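Local structure of cell cycle regulatory protein GcrA (Caulobacter crescentus, 5YIU) at residues D9-T14 and K30-V35. The protein regulates the cell cycle as a transcription activator, the chain here being its DNA-binding domain. Sequence-based numbering, arbitrary orientation.
Sequences DERVST and KQLGGV
Arg11 reaches from helix 9-21 to the C-terminal end of helix 25-32 and grips two successive backbone carbonyls there. Arg11 NH1 donates to Gly33 O over 2.9 Å, an almost straight bond (N-H...O 168°) that lies in the guanidinium plane and meets the oxygen nearly head-on. Arg11 NH2 bonds to Leu32 O at 3.1 Å with a poorer fit: the hydrogen bond is bent to 136°, and the nitrogen sits above the carbonyl plane. The arginine chain bends at chi3 (73°), which brings both terminal nitrogens to the turn leaving the helix. Leu32 CB lies over one face of the guanidinium, 3.8 Å from Arg11 NH1, while Val35 CG1 approaches the same Arg11 NH1 obliquely at 3.7 Å. An alanine in place of Arg11 takes away both donors and would probably leave the turn after Leu32 less firmly tied to helix 9-21. One helical turn further along, the contact becomes apolar. Leu32 points its side chain at helix 9-21, and Leu32 CD2 packs 3.9 Å from Thr14 CG2, with the two side chains lying alongside and running in opposing senses. Thr14 directs its hydroxyl back into its own helix, where Thr14 OG1 donates to Glu10 O at 3.0 Å; Thr14 N reaches that oxygen from the opposite face. The positive phi of Gly33 takes the chain out of helical conformation, in a geometry where a side chain would jam against the preceding carbonyl. The contact thus joins the first two helices of this three-helix, probably helix-turn-helix, domain: Trp7 also touches Leu32, while Val12 and Val35 pack against helix 37-47, the latter through Val40.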
loop_
_atom_site.group_PDB
_atom_site.type_symbol
_atom_site.label_atom_id
_atom_site.label_comp_id
_atom_site.label_asym_id
_atom_site.label_seq_id
_atom_site.Cartn_x
_atom_site.Cartn_y
_atom_site.Cartn_z
ATOM N N ASP A 9 4.457 -10.201 1.167
ATOM C CA ASP A 9 4.407 -10.405 -0.273
ATOM C C ASP A 9 3.003 -10.163 -0.808
ATOM O O ASP A 9 2.840 -9.574 -1.876
ATOM C CB ASP A 9 4.867 -11.812 -0.647
ATOM C CG ASP A 9 6.349 -12.014 -0.444
ATOM O OD1 ASP A 9 7.063 -11.026 -0.157
ATOM O OD2 ASP A 9 6.808 -13.168 -0.576
ATOM N N GLU A 10 1.985 -10.593 -0.071
ATOM C CA GLU A 10 0.621 -10.397 -0.537
ATOM C C GLU A 10 0.225 -8.922 -0.550
ATOM O O GLU A 10 -0.432 -8.453 -1.471
ATOM C CB GLU A 10 -0.380 -11.212 0.292
ATOM C CG GLU A 10 -1.792 -11.170 -0.285
ATOM C CD GLU A 10 -2.820 -11.850 0.595
ATOM O OE1 GLU A 10 -2.429 -12.475 1.603
ATOM O OE2 GLU A 10 -4.024 -11.756 0.273
ATOM N N ARG A 11 0.609 -8.186 0.484
ATOM C CA ARG A 11 0.239 -6.784 0.558
ATOM C C ARG A 11 0.943 -5.978 -0.528
ATOM O O ARG A 11 0.349 -5.091 -1.135
ATOM C CB ARG A 11 0.510 -6.232 1.956
ATOM C CG ARG A 11 -0.495 -6.762 2.977
ATOM C CD ARG A 11 -0.124 -6.418 4.402
ATOM N NE ARG A 11 -0.349 -5.013 4.686
ATOM C CZ ARG A 11 -1.508 -4.506 5.095
ATOM N NH1 ARG A 11 -1.622 -3.207 5.325
ATOM N NH2 ARG A 11 -2.555 -5.292 5.271
ATOM N N VAL A 12 2.189 -6.338 -0.813
ATOM C CA VAL A 12 2.945 -5.703 -1.887
ATOM C C VAL A 12 2.317 -6.013 -3.246
ATOM O O VAL A 12 2.141 -5.121 -4.066
ATOM C CB VAL A 12 4.431 -6.119 -1.849
ATOM C CG1 VAL A 12 5.164 -5.617 -3.076
ATOM C CG2 VAL A 12 5.099 -5.584 -0.573
ATOM N N SER A 13 1.976 -7.272 -3.480
ATOM C CA SER A 13 1.356 -7.661 -4.740
ATOM C C SER A 13 0.033 -6.935 -4.954
ATOM O O SER A 13 -0.244 -6.460 -6.062
ATOM C CB SER A 13 1.155 -9.174 -4.783
ATOM O OG SER A 13 0.454 -9.571 -5.953
ATOM N N THR A 14 -0.771 -6.839 -3.909
ATOM C CA THR A 14 -2.034 -6.123 -3.975
ATOM C C THR A 14 -1.827 -4.633 -4.251
ATOM O O THR A 14 -2.499 -4.045 -5.101
ATOM C CB THR A 14 -2.815 -6.309 -2.671
ATOM O OG1 THR A 14 -3.179 -7.690 -2.540
ATOM C CG2 THR A 14 -4.069 -5.450 -2.640
ATOM N N LYS A 30 -7.383 1.823 2.109
ATOM C CA LYS A 30 -8.653 1.319 2.621
ATOM C C LYS A 30 -8.774 -0.183 2.369
ATOM O O LYS A 30 -9.199 -0.938 3.242
ATOM C CB LYS A 30 -9.818 2.064 1.967
ATOM C CG LYS A 30 -11.160 1.893 2.660
ATOM C CD LYS A 30 -12.052 0.916 1.919
ATOM C CE LYS A 30 -13.428 0.828 2.563
ATOM N NZ LYS A 30 -14.308 -0.144 1.858
ATOM N N GLN A 31 -8.389 -0.621 1.178
ATOM C CA GLN A 31 -8.483 -2.042 0.850
ATOM C C GLN A 31 -7.456 -2.914 1.583
ATOM O O GLN A 31 -7.762 -4.027 1.990
ATOM C CB GLN A 31 -8.416 -2.248 -0.663
ATOM C CG GLN A 31 -9.591 -1.602 -1.384
ATOM C CD GLN A 31 -9.680 -1.978 -2.846
ATOM O OE1 GLN A 31 -9.250 -3.060 -3.254
ATOM N NE2 GLN A 31 -10.243 -1.080 -3.649
ATOM N N LEU A 32 -6.242 -2.410 1.768
ATOM C CA LEU A 32 -5.229 -3.152 2.509
ATOM C C LEU A 32 -5.585 -3.252 3.985
ATOM O O LEU A 32 -5.442 -4.308 4.601
ATOM C CB LEU A 32 -3.874 -2.461 2.372
ATOM C CG LEU A 32 -3.176 -2.525 1.014
ATOM C CD1 LEU A 32 -1.992 -1.578 1.022
ATOM C CD2 LEU A 32 -2.728 -3.955 0.723
ATOM N N GLY A 33 -6.041 -2.139 4.547
ATOM C CA GLY A 33 -6.391 -2.082 5.955
ATOM C C GLY A 33 -5.189 -1.842 6.847
ATOM O O GLY A 33 -4.085 -2.304 6.548
ATOM N N GLY A 34 -5.402 -1.117 7.944
ATOM C CA GLY A 34 -4.363 -0.899 8.935
ATOM C C GLY A 34 -3.147 -0.109 8.473
ATOM O O GLY A 34 -2.084 -0.200 9.072
ATOM N N VAL A 35 -3.297 0.663 7.405
ATOM C CA VAL A 35 -2.198 1.465 6.878
ATOM C C VAL A 35 -2.799 2.754 6.325
ATOM O O VAL A 35 -3.954 2.767 5.890
ATOM C CB VAL A 35 -1.410 0.676 5.781
ATOM C CG1 VAL A 35 -2.295 0.376 4.571
ATOM C CG2 VAL A 35 -0.148 1.406 5.350
#